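Side-chain contact in shikimate dehydrogenase (NADP(+)) (Listeria monocytogenes, PDB 3TNL), which probably catalyses the reversible NADP(H)-dependent interconversion of 3-dehydroshikimate and shikimate, a step in the chorismate pathway that leads to the aromatic amino acids: residues B[246-249]-B[250-254]. Numbering follows the deposited sequence. Where two conformers were deposited one is given.
With NAD (nicotinamide-adenine-dinucleotide), chain H.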
loop_
_atom_site.group_PDB
_atom_site.type_symbol
_atom_site.label_atom_id
_atom_site.label_comp_id
_atom_site.label_asym_id
_atom_site.label_seq_id
_atom_site.Cartn_x
_atom_site.Cartn_y
_atom_site.Cartn_z
ATOM N N LEU B 246 11.931 26.571 -28.553
ATOM C CA LEU B 246 12.788 26.038 -29.617
ATOM C C LEU B 246 12.316 26.461 -31.028
ATOM O O LEU B 246 12.985 26.177 -31.992
ATOM C CB LEU B 246 12.849 24.531 -29.545
ATOM C CG LEU B 246 13.519 23.969 -28.282
ATOM C CD1 LEU B 246 13.404 22.440 -28.250
ATOM C CD2 LEU B 246 14.994 24.455 -28.119
ATOM N N LEU B 247 11.202 27.182 -31.155
ATOM C CA LEU B 247 10.714 27.595 -32.486
ATOM C C LEU B 247 11.560 28.770 -32.984
ATOM O O LEU B 247 11.611 29.806 -32.301
ATOM C CB LEU B 247 9.267 28.045 -32.421
ATOM C CG LEU B 247 8.647 28.509 -33.746
ATOM C CD1 LEU B 247 8.505 27.322 -34.703
ATOM C CD2 LEU B 247 7.307 29.193 -33.453
ATOM N N PRO B 248 12.193 28.642 -34.167
ATOM C CA PRO B 248 13.040 29.738 -34.620
ATOM C C PRO B 248 12.310 30.992 -35.101
ATOM O O PRO B 248 12.772 32.092 -34.871
ATOM C CB PRO B 248 13.847 29.104 -35.787
ATOM C CG PRO B 248 13.841 27.673 -35.506
ATOM C CD PRO B 248 12.499 27.399 -34.912
ATOM N N SER B 249 11.185 30.797 -35.780
ATOM C CA SER B 249 10.480 31.888 -36.413
ATOM C C SER B 249 8.978 31.645 -36.467
ATOM O O SER B 249 8.513 30.548 -36.821
ATOM C CB SER B 249 11.042 32.028 -37.833
ATOM O OG SER B 249 10.534 33.173 -38.481
ATOM N N ALA B 250 8.218 32.690 -36.137
ATOM C CA ALA B 250 6.766 32.624 -36.158
ATOM C C ALA B 250 6.243 32.287 -37.555
ATOM O O ALA B 250 5.201 31.612 -37.683
ATOM C CB ALA B 250 6.125 33.945 -35.623
ATOM N N ASP B 251 6.969 32.718 -38.594
ATOM C CA ASP B 251 6.531 32.494 -39.980
ATOM C C ASP B 251 6.700 31.046 -40.445
ATOM O O ASP B 251 6.352 30.707 -41.596
ATOM C CB ASP B 251 7.205 33.468 -40.952
ATOM C CG ASP B 251 8.691 33.225 -41.101
ATOM O OD1 ASP B 251 9.353 34.054 -41.778
ATOM O OD2 ASP B 251 9.241 32.220 -40.621
ATOM N N MET B 252 7.172 30.178 -39.556
ATOM C CA MET B 252 7.205 28.729 -39.829
ATOM C C MET B 252 5.816 28.128 -39.545
ATOM O O MET B 252 5.512 27.007 -39.973
ATOM C CB MET B 252 8.272 27.969 -39.020
ATOM C CG MET B 252 9.625 28.349 -39.405
ATOM S SD MET B 252 10.810 27.452 -38.427
ATOM C CE MET B 252 12.351 28.011 -39.215
ATOM N N LEU B 253 4.955 28.877 -38.847
ATOM C CA LEU B 253 3.615 28.418 -38.494
ATOM C C LEU B 253 2.603 28.985 -39.500
ATOM O O LEU B 253 2.923 29.886 -40.278
ATOM C CB LEU B 253 3.283 28.858 -37.066
ATOM C CG LEU B 253 4.312 28.577 -35.979
ATOM C CD1 LEU B 253 3.761 28.967 -34.586
ATOM C CD2 LEU B 253 4.677 27.136 -35.958
ATOM N N ARG B 254 1.390 28.433 -39.499
ATOM C CA ARG B 254 0.293 28.876 -40.356
ATOM C C ARG B 254 -0.994 28.576 -39.627
ATOM O O ARG B 254 -1.024 27.702 -38.762
ATOM C CB ARG B 254 0.315 28.203 -41.718
ATOM C CG ARG B 254 0.091 26.669 -41.657
ATOM C CD ARG B 254 0.340 25.996 -42.978
ATOM N NE ARG B 254 -0.053 24.591 -42.914
ATOM C CZ ARG B 254 0.674 23.625 -42.352
ATOM N NH1 ARG B 254 1.820 23.903 -41.752
ATOM N NH2 ARG B 254 0.181 22.394 -42.356
HETATM P PA NAD H . 13.609 13.507 -20.756
HETATM O O1A NAD H . 14.598 13.994 -19.700
HETATM O O2A NAD H . 13.417 12.013 -20.928
HETATM O O5B NAD H . 13.968 14.219 -22.166
HETATM C C5B NAD H . 14.316 15.598 -22.299
HETATM C C4B NAD H . 14.211 16.013 -23.772
HETATM O O4B NAD H . 14.327 17.442 -23.865
HETATM C C3B NAD H . 15.375 15.509 -24.603
HETATM O O3B NAD H . 14.904 15.322 -25.961
HETATM C C2B NAD H . 16.382 16.633 -24.586
HETATM O O2B NAD H . 17.221 16.659 -25.733
HETATM C C1B NAD H . 15.470 17.842 -24.590
HETATM N N9A NAD H . 16.003 19.086 -24.023
HETATM C C8A NAD H . 16.152 19.342 -22.701
HETATM N N7A NAD H . 16.598 20.605 -22.540
HETATM C C5A NAD H . 16.732 21.195 -23.754
HETATM C C6A NAD H . 17.124 22.421 -24.249
HETATM N N6A NAD H . 17.484 23.404 -23.417
HETATM N N1A NAD H . 17.091 22.658 -25.579
HETATM C C2A NAD H . 16.724 21.682 -26.447
HETATM N N3A NAD H . 16.331 20.453 -26.043
HETATM C C4A NAD H . 16.317 20.171 -24.721
HETATM O O3 NAD H . 12.225 14.225 -20.400
HETATM P PN NAD H . 10.738 13.652 -20.611
HETATM O O1N NAD H . 10.324 12.742 -19.481
HETATM O O2N NAD H . 10.568 13.197 -22.061
HETATM O O5D NAD H . 9.817 14.954 -20.378
HETATM C C5D NAD H . 9.926 16.041 -21.288
HETATM C C4D NAD H . 8.750 16.940 -20.961
HETATM O O4D NAD H . 7.530 16.186 -21.077
HETATM C C3D NAD H . 8.809 17.435 -19.525
HETATM O O3D NAD H . 8.559 18.844 -19.522
HETATM C C2D NAD H . 7.700 16.680 -18.812
HETATM O O2D NAD H . 7.167 17.396 -17.676
HETATM C C1D NAD H . 6.696 16.478 -19.941
HETATM N N1N NAD H . 5.766 15.355 -19.795
HETATM C C2N NAD H . 4.440 15.586 -19.818
HETATM C C3N NAD H . 3.534 14.537 -19.703
HETATM C C7N NAD H . 2.057 14.762 -19.728
HETATM O O7N NAD H . 1.373 13.863 -19.240
HETATM N N7N NAD H . 1.549 15.879 -20.293
HETATM C C4N NAD H . 4.018 13.228 -19.556
HETATM C C5N NAD H . 5.393 13.015 -19.541
HETATM C C6N NAD H . 6.260 14.102 -19.657
#
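Ser249, just before the short 3-10 turn 250-252, is bonded to Met252, its last residue, in the loop between strands 229-232 and 258-261 of the Rossmann-fold domain that binds the dinucleotide. Ser249 O accepts the N-H of Met252 at 3.1 Å, a nearly straight bond (160° at the hydrogen) that closes the turn; one residue on, Leu253 N bonds to Ala250 O. The small, polar side chain of Ser249 suits the exposed side of the turn. In one of its two conformers, a chi1 of -173° sets OG beside the carbonyl carbon, on the side where the Asp251 carboxylate lies, and OG donates to Asp251 OD2 at 2.7 Å, from above the carboxylate plane. OD2 also forms a salt bridge with Arg221 of helix 217-226, tying the turn to that helix.

Met252 has an unbranched, apolar chain that suits the buried side. Extended beyond CG, it crosses Pro248 at about a right angle, its CE 3.9 Å from Pro248 CB, and it also touches Arg221. Before the turn, Leu246 sets its methyls against the C2A corner of the adenine, CD2 3.7 Å from C2A of NAD. Leu247 turns to the other flank, where it and Leu253, both buried, pack their branched apolar ends on Ile274 of helix 270-277, so the turn links two helices. These ends meet tip to tip, with CD2 of Leu247 3.7 Å from CD1 of Leu253.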